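Local coordinates for integron cassette protein VCH_CASS2 (Vibrio cholerae, PDB 3GK6) that is of uncertain physiological role but, as an integron-associated effector-binding protein, probably binds cationic drug-like compounds, at residues Val37-Asn41 against Ala42-Asn46; Asn54-Glu57 against Lys58-Leu61; Tyr157-Ala160 against Asn161-Glu164. All blocks are in the same frame, centred on the assembly; numbering follows the deposited sequence.

All three contacts are local, yet their chemistry follows their place around the antiparallel barrel. Contact 1, at the surface, turns the end of strand 18-39 into helix 41-45 and is mainly polar. Contact 2, partly buried, lies within helix 52-62: backbone bonds build it, and two of its aromatic rings, Trp56 and Phe59, dress the side turned to the sheet. Contact 3, again at the surface, closes the hairpin between strands 152-156 and 162-168, with polar groups on one side and a tyrosine-valine pair on the other. Contact 2 touches both neighbours, Leu55 CD2 lying 4.0 Å from Val37 CG1 and Trp56 CZ2 3.9 Å from Tyr157 CE2, whereas contacts 1 and 3 stay apart, centres about 23 Å from each other.

Contact 1. Residues Val37-Asn41 against Ala42-Asn46; sequences VRTTN and ADEMN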
ATOM      1  N   VAL A  37       6.319  -8.859   3.946  1.00 36.46           N
ATOM      2  CA  VAL A  37       5.874 -10.234   4.039  1.00 40.16           C
ATOM      3  C   VAL A  37       5.292 -10.618   2.688  1.00 37.99           C
ATOM      4  O   VAL A  37       4.807  -9.769   1.945  1.00 34.77           O
ATOM      5  CB  VAL A  37       4.849 -10.449   5.172  1.00 32.74           C
ATOM      6  CG1 VAL A  37       3.515  -9.818   4.822  1.00 36.06           C
ATOM      7  CG2 VAL A  37       4.684 -11.933   5.447  1.00 43.66           C
ATOM      8  N   ARG A  38       5.354 -11.898   2.359  1.00 34.06           N
ATOM      9  CA  ARG A  38       4.752 -12.363   1.124  1.00 36.94           C
ATOM     10  C   ARG A  38       3.439 -13.055   1.418  1.00 39.49           C
ATOM     11  O   ARG A  38       3.335 -13.872   2.344  1.00 39.57           O
ATOM     12  CB  ARG A  38       5.703 -13.298   0.373  1.00 47.23           C
ATOM     13  CG  ARG A  38       5.251 -13.620  -1.035  1.00 45.10           C
ATOM     14  CD  ARG A  38       6.437 -14.006  -1.913  1.00 46.56           C
ATOM     15  NE  ARG A  38       6.032 -14.204  -3.300  1.00 44.84           N
ATOM     16  CZ  ARG A  38       5.921 -13.227  -4.194  1.00 45.29           C
ATOM     17  NH1 ARG A  38       6.178 -11.969  -3.848  1.00 38.90           N
ATOM     18  NH2 ARG A  38       5.541 -13.508  -5.431  1.00 42.11           N
ATOM     19  N   THR A  39       2.417 -12.729   0.643  1.00 39.16           N
ATOM     20  CA  THR A  39       1.111 -13.309   0.919  1.00 39.70           C
ATOM     21  C   THR A  39       0.291 -13.430  -0.358  1.00 35.41           C
ATOM     22  O   THR A  39       0.787 -13.183  -1.458  1.00 38.33           O
ATOM     23  CB  THR A  39       0.353 -12.473   1.977  1.00 33.58           C
ATOM     24  OG1 THR A  39      -0.774 -13.215   2.477  1.00 33.50           O
ATOM     25  CG2 THR A  39      -0.104 -11.143   1.375  1.00 28.38           C
ATOM     26  N   THR A  40      -0.961 -13.830  -0.199  1.00 37.59           N
ATOM     27  CA  THR A  40      -1.889 -13.943  -1.309  1.00 35.45           C
ATOM     28  C   THR A  40      -3.231 -13.365  -0.865  1.00 35.52           C
ATOM     29  O   THR A  40      -3.493 -13.240   0.337  1.00 33.07           O
ATOM     30  CB  THR A  40      -2.072 -15.424  -1.715  1.00 51.15           C
ATOM     31  OG1 THR A  40      -2.541 -15.506  -3.066  1.00 69.24           O
ATOM     32  CG2 THR A  40      -3.059 -16.113  -0.804  1.00 34.11           C
ATOM     33  N   ASN A  41      -4.081 -13.020  -1.823  1.00 33.47           N
ATOM     34  CA  ASN A  41      -5.401 -12.506  -1.494  1.00 42.98           C
ATOM     35  C   ASN A  41      -6.193 -13.527  -0.680  1.00 41.88           C
ATOM     36  O   ASN A  41      -6.877 -13.162   0.272  1.00 34.62           O
ATOM     37  CB  ASN A  41      -6.170 -12.096  -2.752  1.00 42.98           C
ATOM     38  CG  ASN A  41      -7.588 -11.637  -2.445  1.00 50.48           C
ATOM     39  OD1 ASN A  41      -8.558 -12.340  -2.734  1.00 62.96           O
ATOM     40  ND2 ASN A  41      -7.715 -10.462  -1.847  1.00 47.26           N
ATOM     41  N   ALA A  42      -6.084 -14.803  -1.051  1.00 42.33           N
ATOM     42  CA  ALA A  42      -6.777 -15.865  -0.322  1.00 40.34           C
ATOM     43  C   ALA A  42      -6.308 -15.980   1.133  1.00 42.54           C
ATOM     44  O   ALA A  42      -7.122 -16.189   2.030  1.00 39.30           O
ATOM     45  CB  ALA A  42      -6.640 -17.209  -1.048  1.00 46.71           C
ATOM     46  N   ASP A  43      -5.004 -15.836   1.370  1.00 37.19           N
ATOM     47  CA  ASP A  43      -4.477 -15.881   2.736  1.00 35.49           C
ATOM     48  C   ASP A  43      -5.053 -14.712   3.537  1.00 34.71           C
ATOM     49  O   ASP A  43      -5.329 -14.842   4.720  1.00 36.70           O
ATOM     50  CB  ASP A  43      -2.950 -15.769   2.767  1.00 36.77           C
ATOM     51  CG  ASP A  43      -2.245 -17.045   2.335  1.00 48.25           C
ATOM     52  OD1 ASP A  43      -2.847 -18.131   2.407  1.00 45.52           O
ATOM     53  OD2 ASP A  43      -1.063 -16.947   1.932  1.00 52.29           O
ATOM     54  N   GLU A  44      -5.218 -13.564   2.886  1.00 33.41           N
ATOM     55  CA  GLU A  44      -5.684 -12.370   3.583  1.00 27.26           C
ATOM     56  C   GLU A  44      -7.185 -12.410   3.872  1.00 27.56           C
ATOM     57  O   GLU A  44      -7.645 -11.832   4.843  1.00 30.60           O
ATOM     58  CB  GLU A  44      -5.287 -11.087   2.821  1.00 24.67           C
ATOM     59  CG  GLU A  44      -3.781 -10.911   2.693  1.00 28.11           C
ATOM     60  CD  GLU A  44      -3.066 -10.923   4.034  1.00 32.96           C
ATOM     61  OE1 GLU A  44      -3.448 -10.135   4.919  1.00 26.78           O
ATOM     62  OE2 GLU A  44      -2.109 -11.713   4.203  1.00 31.52           O
HETATM   63  N   MSE A  45      -7.933 -13.112   3.027  0.54 31.10           N
HETATM   64  CA  MSE A  45      -9.378 -13.253   3.208  0.54 32.86           C
HETATM   65  C   MSE A  45      -9.724 -14.141   4.402  0.54 32.23           C
HETATM   66  O   MSE A  45     -10.768 -13.978   5.024  0.54 31.86           O
HETATM   67  CB  MSE A  45     -10.025 -13.814   1.940  0.54 36.05           C
HETATM   68  CG  MSE A  45      -9.961 -12.869   0.754  0.54 43.82           C
HETATM   69 SE   MSE A  45     -10.965 -11.232   1.073  0.54 58.34          SE
HETATM   70  CE  MSE A  45     -12.736 -12.015   1.310  0.54 61.65           C
ATOM     71  N   ASN A  46      -8.846 -15.089   4.709  1.00 34.66           N
ATOM     72  CA  ASN A  46      -9.018 -15.934   5.884  1.00 34.49           C
ATOM     73  C   ASN A  46      -8.419 -15.223   7.097  1.00 35.80           C
ATOM     74  O   ASN A  46      -7.201 -15.049   7.178  1.00 29.58           O
ATOM     75  CB  ASN A  46      -8.345 -17.295   5.680  1.00 36.99           C
ATOM     76  CG  ASN A  46      -8.504 -18.204   6.886  1.00 38.90           C
ATOM     77  OD1 ASN A  46      -8.957 -17.770   7.943  1.00 40.91           O
ATOM     78  ND2 ASN A  46      -8.131 -19.467   6.733  1.00 43.10           N
TER
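Two torsions set up the side-chain bond between Thr39 and Glu44: the threonine places OG1 trans to its own N (chi1 -166°), and the glutamate, after leaving the helix beside its N, folds back at chi2 (-56°). The two side chains then meet at about a right angle where strand 18-39 gives way to helix 41-45, a strand-to-helix junction of the effector-binding domain. Thr39 OG1 donates to Glu44 OE2 at 2.6 Å, and OE2 accepts with its anti lone pair, the one facing away from the other carboxylate oxygen. The carboxylate has further grips, since the backbone N of Lys51 also bonds OE2 and that of Ile52 bonds OE1; three donors thus fix its rotation and would favour the charged form. Lys51 completes the cluster, its NZ bonding Thr39 OG1 and forming a salt bridge with Asp43 OD2.

Thr40 occupies the N-cap position, yet its side chain makes no capping bond; as modelled, its methyl rather than its hydroxyl faces the first turn, at separations short enough to leave that rotamer doubtful. The helix is started by main-chain bonds, from Glu44 N to Thr40 O at 3.1 Å and from Met45 N, of a residue present here as selenomethionine, to Asn41 O at 3.0 Å.

Contact 2. Residues Asn54-Glu57 against Lys58-Leu61; sequences NLWE and KFYL
Tyr60 N donates to Trp56 O at 2.8 Å, close to straight at 168°, and this bond sits among three others of the same i to i+4 kind. Lys58 N reaches Asn54 O at 3.0 Å, Phe59 N bonds Leu55 O at the same length, and Leu61 N bonds Glu57 O at 2.9 Å. Trp56 O has a second neighbour beyond its N-H donor: the Tyr60 ring folds back along the helix, its CG held next to the backbone N (chi1 -56°), and one ring face comes to lie over that oxygen, which stands 3.0 Å from the ring plane and toward the rim. At the edge of the same ring, near its plane, Glu57 OE2 is 3.7 Å from Tyr60 CD2, with the carboxylate turned steeply against the ring.

The turn belongs to helix 52-62, which packs by one side on the antiparallel barrel of this effector-binding fold. Leu55 faces Phe35, Val90 and Ala92 there, while Trp56 and Phe59 both rest on Val73 and Ala92. These two aromatic side chains run alongside each other in the same direction and meet as a T-shaped (edge-to-face) pair, the six-membered ring of Trp56 presenting its edge to the Phe59 face with planes at 61°. The nearest approach of the two side chains is Trp56 CZ3 to Phe59 CD2, 3.8 Å. Farther out, Trp56 CB lies 3.9 Å from Tyr60 CZ, and the Tyr60 hydroxyl reaches a weak hydrogen bond with a polyether molecule, probably from the crystallisation liquor, whose presence is consistent with a pocket beside this helix.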
ATOM      1  N   ASN A  54      -0.568  -8.384  10.985  1.00 26.26           N
ATOM      2  CA  ASN A  54       0.622  -8.628  11.800  1.00 27.66           C
ATOM      3  C   ASN A  54       1.830  -7.823  11.309  1.00 32.36           C
ATOM      4  O   ASN A  54       2.639  -7.339  12.107  1.00 33.94           O
ATOM      5  CB  ASN A  54       0.945 -10.112  11.840  1.00 33.02           C
ATOM      6  CG  ASN A  54      -0.088 -10.897  12.605  1.00 31.53           C
ATOM      7  OD1 ASN A  54      -0.600 -10.427  13.623  1.00 34.68           O
ATOM      8  ND2 ASN A  54      -0.409 -12.088  12.118  1.00 31.17           N
ATOM      9  N   LEU A  55       1.944  -7.681   9.992  1.00 29.77           N
ATOM     10  CA  LEU A  55       2.991  -6.847   9.404  1.00 26.69           C
ATOM     11  C   LEU A  55       2.923  -5.424   9.965  1.00 27.21           C
ATOM     12  O   LEU A  55       3.933  -4.871  10.390  1.00 29.38           O
ATOM     13  CB  LEU A  55       2.862  -6.838   7.888  1.00 27.34           C
ATOM     14  CG  LEU A  55       3.897  -6.004   7.120  1.00 30.93           C
ATOM     15  CD1 LEU A  55       5.281  -6.643   7.219  1.00 35.33           C
ATOM     16  CD2 LEU A  55       3.466  -5.862   5.676  1.00 28.61           C
ATOM     17  N   TRP A  56       1.729  -4.837   9.997  1.00 25.69           N
ATOM     18  CA  TRP A  56       1.588  -3.490  10.552  1.00 29.05           C
ATOM     19  C   TRP A  56       1.858  -3.392  12.053  1.00 31.96           C
ATOM     20  O   TRP A  56       2.421  -2.401  12.513  1.00 31.73           O
ATOM     21  CB  TRP A  56       0.256  -2.843  10.153  1.00 24.17           C
ATOM     22  CG  TRP A  56       0.298  -2.413   8.723  1.00 21.73           C
ATOM     23  CD1 TRP A  56      -0.243  -3.061   7.647  1.00 27.02           C
ATOM     24  CD2 TRP A  56       0.977  -1.268   8.205  1.00 21.05           C
ATOM     25  NE1 TRP A  56       0.042  -2.372   6.488  1.00 26.56           N
ATOM     26  CE2 TRP A  56       0.789  -1.266   6.806  1.00 24.20           C
ATOM     27  CE3 TRP A  56       1.714  -0.229   8.793  1.00 24.10           C
ATOM     28  CZ2 TRP A  56       1.317  -0.269   5.980  1.00 22.27           C
ATOM     29  CZ3 TRP A  56       2.239   0.761   7.965  1.00 21.63           C
ATOM     30  CH2 TRP A  56       2.030   0.729   6.578  1.00 23.42           C
ATOM     31  N   GLU A  57       1.476  -4.417  12.815  1.00 30.75           N
ATOM     32  CA  GLU A  57       1.787  -4.438  14.239  1.00 33.65           C
ATOM     33  C   GLU A  57       3.308  -4.425  14.457  1.00 32.26           C
ATOM     34  O   GLU A  57       3.813  -3.719  15.330  1.00 40.72           O
ATOM     35  CB  GLU A  57       1.149  -5.650  14.923  1.00 45.82           C
ATOM     36  CG  GLU A  57       0.657  -5.354  16.326  1.00 60.52           C
ATOM     37  CD  GLU A  57      -0.378  -4.245  16.345  1.00 64.13           C
ATOM     38  OE1 GLU A  57      -1.319  -4.301  15.525  1.00 65.79           O
ATOM     39  OE2 GLU A  57      -0.251  -3.316  17.174  1.00 63.95           O
ATOM     40  N   LYS A  58       4.036  -5.182  13.645  1.00 30.86           N
ATOM     41  CA  LYS A  58       5.496  -5.149  13.691  1.00 36.44           C
ATOM     42  C   LYS A  58       6.044  -3.759  13.352  1.00 37.89           C
ATOM     43  O   LYS A  58       7.001  -3.293  13.972  1.00 41.85           O
ATOM     44  CB  LYS A  58       6.100  -6.172  12.738  1.00 41.60           C
ATOM     45  CG  LYS A  58       7.584  -6.394  12.993  1.00 40.72           C
ATOM     46  CD  LYS A  58       8.334  -6.735  11.739  1.00 42.94           C
ATOM     47  CE  LYS A  58       8.404  -8.219  11.498  1.00 48.47           C
ATOM     48  NZ  LYS A  58       9.806  -8.587  11.107  1.00 52.92           N
ATOM     49  N   PHE A  59       5.447  -3.113  12.354  1.00 33.68           N
ATOM     50  CA  PHE A  59       5.834  -1.756  11.969  1.00 30.57           C
ATOM     51  C   PHE A  59       5.578  -0.782  13.126  1.00 36.55           C
ATOM     52  O   PHE A  59       6.449   0.015  13.481  1.00 37.57           O
ATOM     53  CB  PHE A  59       5.085  -1.319  10.700  1.00 27.27           C
ATOM     54  CG  PHE A  59       5.472   0.052  10.198  1.00 30.11           C
ATOM     55  CD1 PHE A  59       6.435   0.199   9.219  1.00 29.28           C
ATOM     56  CD2 PHE A  59       4.860   1.187  10.702  1.00 29.63           C
ATOM     57  CE1 PHE A  59       6.797   1.460   8.761  1.00 29.96           C
ATOM     58  CE2 PHE A  59       5.210   2.441  10.251  1.00 33.59           C
ATOM     59  CZ  PHE A  59       6.177   2.578   9.273  1.00 37.97           C
ATOM     60  N   TYR A  60       4.392  -0.858  13.727  1.00 30.60           N
ATOM     61  CA  TYR A  60       4.091  -0.008  14.875  1.00 37.53           C
ATOM     62  C   TYR A  60       5.123  -0.228  15.983  1.00 42.19           C
ATOM     63  O   TYR A  60       5.610   0.724  16.595  1.00 46.95           O
ATOM     64  CB  TYR A  60       2.688  -0.285  15.422  1.00 45.84           C
ATOM     65  CG  TYR A  60       1.580  -0.141  14.405  1.00 52.45           C
ATOM     66  CD1 TYR A  60       1.668   0.784  13.368  1.00 57.35           C
ATOM     67  CD2 TYR A  60       0.429  -0.918  14.496  1.00 57.34           C
ATOM     68  CE1 TYR A  60       0.644   0.916  12.438  1.00 54.92           C
ATOM     69  CE2 TYR A  60      -0.598  -0.792  13.579  1.00 52.43           C
ATOM     70  CZ  TYR A  60      -0.487   0.126  12.556  1.00 54.37           C
ATOM     71  OH  TYR A  60      -1.513   0.244  11.649  1.00 56.22           O
ATOM     72  N   LEU A  61       5.452  -1.492  16.221  1.00 34.39           N
ATOM     73  CA  LEU A  61       6.362  -1.871  17.295  1.00 42.76           C
ATOM     74  C   LEU A  61       7.798  -1.418  17.035  1.00 48.50           C
ATOM     75  O   LEU A  61       8.413  -0.767  17.879  1.00 52.13           O
ATOM     76  CB  LEU A  61       6.330  -3.388  17.498  1.00 48.26           C
ATOM     77  CG  LEU A  61       7.381  -3.914  18.478  1.00 51.81           C
ATOM     78  CD1 LEU A  61       7.157  -3.263  19.827  1.00 56.15           C
ATOM     79  CD2 LEU A  61       7.358  -5.443  18.590  1.00 51.34           C
TER

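Contact 3. Residues Tyr157-Ala160 against Asn161-Glu164; sequences YKSA and NTVE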
ATOM      1  N   TYR A 157      -0.626   6.617   3.311  1.00 22.42           N
ATOM      2  CA  TYR A 157      -1.414   6.994   4.474  1.00 22.76           C
ATOM      3  C   TYR A 157      -1.242   8.483   4.702  1.00 26.39           C
ATOM      4  O   TYR A 157      -0.478   8.927   5.565  1.00 29.59           O
ATOM      5  CB  TYR A 157      -1.067   6.117   5.697  1.00 20.84           C
ATOM      6  CG  TYR A 157      -1.506   4.688   5.456  1.00 23.80           C
ATOM      7  CD1 TYR A 157      -2.810   4.288   5.754  1.00 24.60           C
ATOM      8  CD2 TYR A 157      -0.657   3.764   4.862  1.00 25.84           C
ATOM      9  CE1 TYR A 157      -3.243   3.017   5.500  1.00 24.35           C
ATOM     10  CE2 TYR A 157      -1.090   2.459   4.601  1.00 20.88           C
ATOM     11  CZ  TYR A 157      -2.390   2.099   4.929  1.00 23.33           C
ATOM     12  OH  TYR A 157      -2.864   0.829   4.685  1.00 21.87           O
ATOM     13  N   LYS A 158      -1.955   9.248   3.890  1.00 23.37           N
ATOM     14  CA  LYS A 158      -1.744  10.685   3.815  1.00 23.56           C
ATOM     15  C   LYS A 158      -1.973  11.378   5.150  1.00 29.57           C
ATOM     16  O   LYS A 158      -1.230  12.289   5.519  1.00 30.10           O
ATOM     17  CB  LYS A 158      -2.643  11.308   2.750  1.00 26.83           C
ATOM     18  CG  LYS A 158      -2.463  12.817   2.610  1.00 29.75           C
ATOM     19  CD  LYS A 158      -3.230  13.340   1.411  1.00 30.12           C
ATOM     20  CE  LYS A 158      -2.885  14.805   1.134  1.00 39.40           C
ATOM     21  NZ  LYS A 158      -3.631  15.286  -0.046  1.00 35.78           N
ATOM     22  N   SER A 159      -3.006  10.958   5.863  1.00 28.06           N
ATOM     23  CA  SER A 159      -3.280  11.521   7.186  1.00 37.49           C
ATOM     24  C   SER A 159      -3.923  10.467   8.065  1.00 34.16           C
ATOM     25  O   SER A 159      -4.107   9.331   7.639  1.00 28.28           O
ATOM     26  CB  SER A 159      -4.175  12.760   7.075  1.00 35.96           C
ATOM     27  OG  SER A 159      -5.502  12.404   6.727  1.00 36.18           O
ATOM     28  N   ALA A 160      -4.264  10.833   9.297  1.00 32.57           N
ATOM     29  CA  ALA A 160      -4.873   9.881  10.207  1.00 34.15           C
ATOM     30  C   ALA A 160      -6.145   9.267   9.630  1.00 27.35           C
ATOM     31  O   ALA A 160      -6.505   8.152   9.969  1.00 29.72           O
ATOM     32  CB  ALA A 160      -5.166  10.535  11.554  1.00 45.27           C
ATOM     33  N   ASN A 161      -6.820   9.995   8.746  1.00 30.25           N
ATOM     34  CA  ASN A 161      -8.110   9.532   8.243  1.00 27.17           C
ATOM     35  C   ASN A 161      -8.197   9.421   6.730  1.00 22.54           C
ATOM     36  O   ASN A 161      -9.188   8.935   6.202  1.00 23.43           O
ATOM     37  CB  ASN A 161      -9.231  10.431   8.757  1.00 33.44           C
ATOM     38  CG  ASN A 161      -9.366  10.379  10.264  1.00 36.97           C
ATOM     39  OD1 ASN A 161      -9.944   9.445  10.812  1.00 39.40           O
ATOM     40  ND2 ASN A 161      -8.843  11.390  10.936  1.00 35.29           N
ATOM     41  N   THR A 162      -7.165   9.871   6.033  1.00 26.03           N
ATOM     42  CA  THR A 162      -7.202   9.855   4.576  1.00 26.15           C
ATOM     43  C   THR A 162      -6.152   8.917   4.017  1.00 25.43           C
ATOM     44  O   THR A 162      -4.983   8.978   4.396  1.00 24.18           O
ATOM     45  CB  THR A 162      -6.965  11.249   3.989  1.00 25.77           C
ATOM     46  OG1 THR A 162      -7.969  12.152   4.479  1.00 28.02           O
ATOM     47  CG2 THR A 162      -7.002  11.185   2.453  1.00 20.11           C
ATOM     48  N   VAL A 163      -6.577   8.041   3.113  1.00 17.99           N
ATOM     49  CA  VAL A 163      -5.646   7.143   2.451  1.00 17.22           C
ATOM     50  C   VAL A 163      -5.841   7.259   0.943  1.00 20.08           C
ATOM     51  O   VAL A 163      -6.970   7.439   0.461  1.00 19.34           O
ATOM     52  CB  VAL A 163      -5.864   5.675   2.908  1.00 19.46           C
ATOM     53  CG1 VAL A 163      -7.276   5.217   2.551  1.00 25.31           C
ATOM     54  CG2 VAL A 163      -4.810   4.736   2.278  1.00 18.46           C
ATOM     55  N   GLU A 164      -4.737   7.197   0.208  1.00 16.55           N
ATOM     56  CA  GLU A 164      -4.793   7.060  -1.233  1.00 19.08           C
ATOM     57  C   GLU A 164      -4.249   5.703  -1.603  1.00 20.97           C
ATOM     58  O   GLU A 164      -3.349   5.181  -0.940  1.00 23.26           O
ATOM     59  CB  GLU A 164      -3.939   8.136  -1.921  1.00 24.38           C
ATOM     60  CG  GLU A 164      -4.388   9.543  -1.578  1.00 25.91           C
ATOM     61  CD  GLU A 164      -3.506  10.621  -2.197  1.00 28.25           C
ATOM     62  OE1 GLU A 164      -2.483  10.297  -2.849  1.00 28.78           O
ATOM     63  OE2 GLU A 164      -3.860  11.802  -2.019  1.00 34.43           O
TER
HETATM   64  O   HOH W   1      -2.950  14.122  -2.191  1.00 36.34           O
HETATM   65  O   HOH W   2      -7.134  13.360   8.748  1.00 48.78           O
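Tyr157 and Val163 point the same way from the two arms of a beta hairpin, and Val163 CG2, extended trans to its own N, comes to rest over one face of the tyrosine ring. This CH-pi contact spans 4.3 Å from Val163 CG2 to the centroid of the Tyr157 ring, beneath the cover of helix 126-139; the Tyr157 hydroxyl is held by Glu155.

The hairpin reverses through Ala160 and Asn161 in a turn close to type I. Ser159 N donates to Thr162 O at 3.2 Å, in the carbonyl plane and on a lone pair, while the return bond from Thr162 N to Ser159 O is weak. Ser159 swings OG between its N and carbonyl carbon (chi1 72°), where it takes a second weak bond from Thr162 N at 3.1 Å. Thr162 OG1 is bonded to Thr121 on the adjoining strand.

Lys158 is stretched out along its whole length and crosses the extended Glu164 at a slant. A water modelled between their charged ends sits too close to both for the bridge to be certain. With Lys158 NZ 4.0 Å from Glu164 OE2, beyond a salt bridge, any attraction is probably weak and partly screened by solvent at this surface.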